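Local atomic coordinates of Two-component sensor histidine kinase (PDB entry 3OLO), a protein that probably autophosphorylates on a histidine to start two-component signalling, its PAS domain likely serving as a sensory or signal-relaying module. Residues D62-L67 against F81-R86. Numbering follows the deposited sequence. Where two conformers were deposited one is given.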
ATOM      1  N   ASP A  62       5.476   2.953 -20.534  1.00 25.95           N
ATOM      2  CA  ASP A  62       6.909   3.183 -20.393  1.00 30.49           C
ATOM      3  C   ASP A  62       7.509   3.470 -21.762  1.00 30.89           C
ATOM      4  O   ASP A  62       7.770   2.563 -22.544  1.00 41.47           O
ATOM      5  CB  ASP A  62       7.573   1.967 -19.751  1.00 32.19           C
ATOM      6  CG  ASP A  62       9.039   2.194 -19.440  1.00 36.17           C
ATOM      7  OD1 ASP A  62       9.627   3.167 -19.957  1.00 37.33           O
ATOM      8  OD2 ASP A  62       9.603   1.391 -18.679  1.00 40.38           O
ATOM      9  N   VAL A  63       7.698   4.748 -22.047  1.00 32.02           N
ATOM     10  CA  VAL A  63       8.274   5.185 -23.308  1.00 32.36           C
ATOM     11  C   VAL A  63       9.607   4.509 -23.605  1.00 31.91           C
ATOM     12  O   VAL A  63       9.934   4.245 -24.760  1.00 36.88           O
ATOM     13  CB  VAL A  63       8.500   6.707 -23.299  1.00 35.02           C
ATOM     14  CG1 VAL A  63       9.125   7.161 -24.613  1.00 33.98           C
ATOM     15  CG2 VAL A  63       7.186   7.422 -23.067  1.00 33.09           C
ATOM     16  N   ASP A  64      10.387   4.237 -22.565  1.00 33.51           N
ATOM     17  CA  ASP A  64      11.731   3.717 -22.768  1.00 35.31           C
ATOM     18  C   ASP A  64      11.831   2.231 -22.473  1.00 40.00           C
ATOM     19  O   ASP A  64      12.917   1.714 -22.201  1.00 36.05           O
ATOM     20  CB  ASP A  64      12.718   4.513 -21.919  1.00 36.43           C
ATOM     21  CG  ASP A  64      12.818   5.960 -22.362  1.00 40.44           C
ATOM     22  OD1 ASP A  64      12.732   6.217 -23.584  1.00 48.81           O
ATOM     23  OD2 ASP A  64      12.970   6.839 -21.492  1.00 48.21           O
ATOM     24  N   PHE A  65      10.693   1.547 -22.553  1.00 35.16           N
ATOM     25  CA  PHE A  65      10.599   0.143 -22.164  1.00 41.93           C
ATOM     26  C   PHE A  65      11.643  -0.743 -22.855  1.00 38.89           C
ATOM     27  O   PHE A  65      12.264  -1.591 -22.221  1.00 41.49           O
ATOM     28  CB  PHE A  65       9.191  -0.376 -22.465  1.00 42.25           C
ATOM     29  CG  PHE A  65       9.008  -1.840 -22.184  1.00 46.42           C
ATOM     30  CD1 PHE A  65       9.285  -2.784 -23.160  1.00 49.25           C
ATOM     31  CD2 PHE A  65       8.545  -2.270 -20.954  1.00 39.94           C
ATOM     32  CE1 PHE A  65       9.111  -4.130 -22.910  1.00 47.82           C
ATOM     33  CE2 PHE A  65       8.369  -3.612 -20.699  1.00 46.90           C
ATOM     34  CZ  PHE A  65       8.655  -4.544 -21.678  1.00 50.18           C
ATOM     35  N   ALA A  66      11.837  -0.546 -24.152  1.00 38.38           N
ATOM     36  CA  ALA A  66      12.753  -1.390 -24.910  1.00 48.15           C
ATOM     37  C   ALA A  66      14.215  -1.069 -24.602  1.00 47.30           C
ATOM     38  O   ALA A  66      15.119  -1.798 -25.002  1.00 45.15           O
ATOM     39  CB  ALA A  66      12.483  -1.261 -26.401  1.00 49.47           C
ATOM     40  N   LEU A  67      14.447   0.018 -23.880  1.00 46.18           N
ATOM     41  CA  LEU A  67      15.806   0.393 -23.504  1.00 51.95           C
ATOM     42  C   LEU A  67      16.333  -0.394 -22.302  1.00 50.21           C
ATOM     43  O   LEU A  67      17.540  -0.540 -22.145  1.00 49.40           O
ATOM     44  CB  LEU A  67      15.878   1.889 -23.204  1.00 56.96           C
ATOM     45  CG  LEU A  67      16.126   2.804 -24.403  1.00 62.69           C
ATOM     46  CD1 LEU A  67      15.379   2.335 -25.651  1.00 72.48           C
ATOM     47  CD2 LEU A  67      15.746   4.232 -24.040  1.00 58.48           C
ATOM     48  N   PHE A  81      15.093   2.180 -10.690  1.00 35.98           N
ATOM     49  CA  PHE A  81      15.697   2.926 -11.794  1.00 46.11           C
ATOM     50  C   PHE A  81      14.713   3.929 -12.411  1.00 46.92           C
ATOM     51  O   PHE A  81      13.514   3.866 -12.151  1.00 38.40           O
ATOM     52  CB  PHE A  81      16.199   1.958 -12.869  1.00 48.70           C
ATOM     53  CG  PHE A  81      15.102   1.203 -13.560  1.00 50.25           C
ATOM     54  CD1 PHE A  81      14.607   0.030 -13.024  1.00 47.93           C
ATOM     55  CD2 PHE A  81      14.556   1.674 -14.740  1.00 51.91           C
ATOM     56  CE1 PHE A  81      13.595  -0.666 -13.657  1.00 45.30           C
ATOM     57  CE2 PHE A  81      13.539   0.985 -15.374  1.00 52.83           C
ATOM     58  CZ  PHE A  81      13.058  -0.187 -14.832  1.00 49.07           C
ATOM     59  N   LYS A  82      15.226   4.847 -13.231  1.00 40.17           N
ATOM     60  CA  LYS A  82      14.400   5.893 -13.834  1.00 39.23           C
ATOM     61  C   LYS A  82      13.959   5.508 -15.229  1.00 38.53           C
ATOM     62  O   LYS A  82      14.724   4.931 -15.998  1.00 38.70           O
ATOM     63  CB  LYS A  82      15.175   7.205 -13.980  1.00 46.59           C
ATOM     64  CG  LYS A  82      15.912   7.661 -12.760  1.00 59.62           C
ATOM     65  CD  LYS A  82      15.015   8.413 -11.801  1.00 63.10           C
ATOM     66  CE  LYS A  82      15.636   8.432 -10.423  1.00 66.07           C
ATOM     67  NZ  LYS A  82      15.738   7.043  -9.906  1.00 68.86           N
ATOM     68  N   THR A  83      12.733   5.864 -15.573  1.00 34.05           N
ATOM     69  CA  THR A  83      12.340   5.846 -16.964  1.00 33.19           C
ATOM     70  C   THR A  83      11.358   6.985 -17.212  1.00 32.11           C
ATOM     71  O   THR A  83      11.034   7.731 -16.295  1.00 38.85           O
ATOM     72  CB  THR A  83      11.746   4.493 -17.335  1.00 36.84           C
ATOM     73  OG1 THR A  83      11.699   4.365 -18.763  1.00 38.07           O
ATOM     74  CG2 THR A  83      10.354   4.332 -16.728  1.00 36.26           C
ATOM     75  N   ARG A  84      10.913   7.141 -18.454  1.00 32.18           N
ATOM     76  CA  ARG A  84       9.889   8.135 -18.778  1.00 33.30           C
ATOM     77  C   ARG A  84       8.575   7.423 -19.023  1.00 33.33           C
ATOM     78  O   ARG A  84       8.548   6.384 -19.677  1.00 34.74           O
ATOM     79  CB  ARG A  84      10.269   8.922 -20.034  1.00 35.18           C
ATOM     80  CG  ARG A  84      11.573   9.707 -19.909  1.00 48.26           C
ATOM     81  CD  ARG A  84      11.875  10.467 -21.183  1.00 49.22           C
ATOM     82  NE  ARG A  84      12.171   9.571 -22.294  1.00 48.62           N
ATOM     83  CZ  ARG A  84      12.006   9.883 -23.579  1.00 54.97           C
ATOM     84  NH1 ARG A  84      11.533  11.076 -23.934  1.00 51.15           N
ATOM     85  NH2 ARG A  84      12.307   8.994 -24.514  1.00 51.04           N
ATOM     86  N   TYR A  85       7.497   7.971 -18.478  1.00 29.06           N
ATOM     87  CA  TYR A  85       6.152   7.496 -18.769  1.00 28.26           C
ATOM     88  C   TYR A  85       5.396   8.474 -19.657  1.00 33.43           C
ATOM     89  O   TYR A  85       5.614   9.684 -19.583  1.00 36.95           O
ATOM     90  CB  TYR A  85       5.356   7.360 -17.473  1.00 23.37           C
ATOM     91  CG  TYR A  85       5.635   6.117 -16.655  1.00 23.73           C
ATOM     92  CD1 TYR A  85       6.651   5.229 -16.991  1.00 28.71           C
ATOM     93  CD2 TYR A  85       4.855   5.826 -15.546  1.00 27.51           C
ATOM     94  CE1 TYR A  85       6.890   4.084 -16.224  1.00 26.05           C
ATOM     95  CE2 TYR A  85       5.077   4.689 -14.786  1.00 29.54           C
ATOM     96  CZ  TYR A  85       6.092   3.820 -15.130  1.00 29.62           C
ATOM     97  OH  TYR A  85       6.308   2.693 -14.357  1.00 29.88           O
ATOM     98  N   ARG A  86       4.512   7.949 -20.501  0.51 35.17           N
ATOM     99  CA  ARG A  86       3.574   8.783 -21.236  0.51 34.69           C
ATOM    100  C   ARG A  86       2.176   8.505 -20.728  0.51 32.41           C
ATOM    101  O   ARG A  86       1.745   7.353 -20.666  0.51 28.47           O
ATOM    102  CB  ARG A  86       3.625   8.521 -22.736  0.51 36.32           C
ATOM    103  CG  ARG A  86       2.599   9.347 -23.504  0.51 35.18           C
ATOM    104  CD  ARG A  86       2.536   8.975 -24.969  0.51 35.66           C
ATOM    105  NE  ARG A  86       3.792   9.250 -25.660  0.51 41.73           N
ATOM    106  CZ  ARG A  86       4.592   8.325 -26.181  0.51 40.85           C
ATOM    107  NH1 ARG A  86       4.274   7.037 -26.108  0.51 44.70           N
ATOM    108  NH2 ARG A  86       5.710   8.693 -26.797  0.51 37.28           N
TER
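Asp62 and Thr83 join an Asx turn to an outermost strand of the PAS-fold antiparallel sheet. The loop ahead of helix 70-76 is thereby tied to strand 78-86, whose other edge pairs with strand 92-104.

Hydrogen bonds centre on the Asp62 carboxylate. Its CG lies anti to the backbone N (chi1 -174°), which carries OD1 to the strand. Thr83 OG1 donates to Asp62 OD1 at 2.7 Å, on the syn side but tilted out of the carboxylate plane. Asp64 N donates to Asp62 OD1 at 2.9 Å, from the opposite face of that plane, and closes the Asx turn. His68 bonds the second oxygen, OD2, so both oxygens of this buried group have partners. Replacing Asp62 by an alanine removes the carboxylate, which would probably leave Thr83 OG1, Asp64 N and His68 without their acceptor and set the turn free to shift on the strand. The backbones add one weak bond, Val63 N to Arg84 O at 3.0 Å.

Nonpolar contacts are few. Val63 CG2 packs on Arg86 CB at 3.7 Å. The Tyr85 ring meets Asp62 CA obliquely.

A salt bridge joins Arg84 to Asp64 near the surface. Arg84 bends at chi3 (-67°) and grips Asp64 side-on, its guanidinium nearly coplanar with the carboxylate. Arg84 NH2 donates to Asp64 OD1 at 3.0 Å. Arg84 NE points almost straight at Asp64 OD2, also at 3.0 Å.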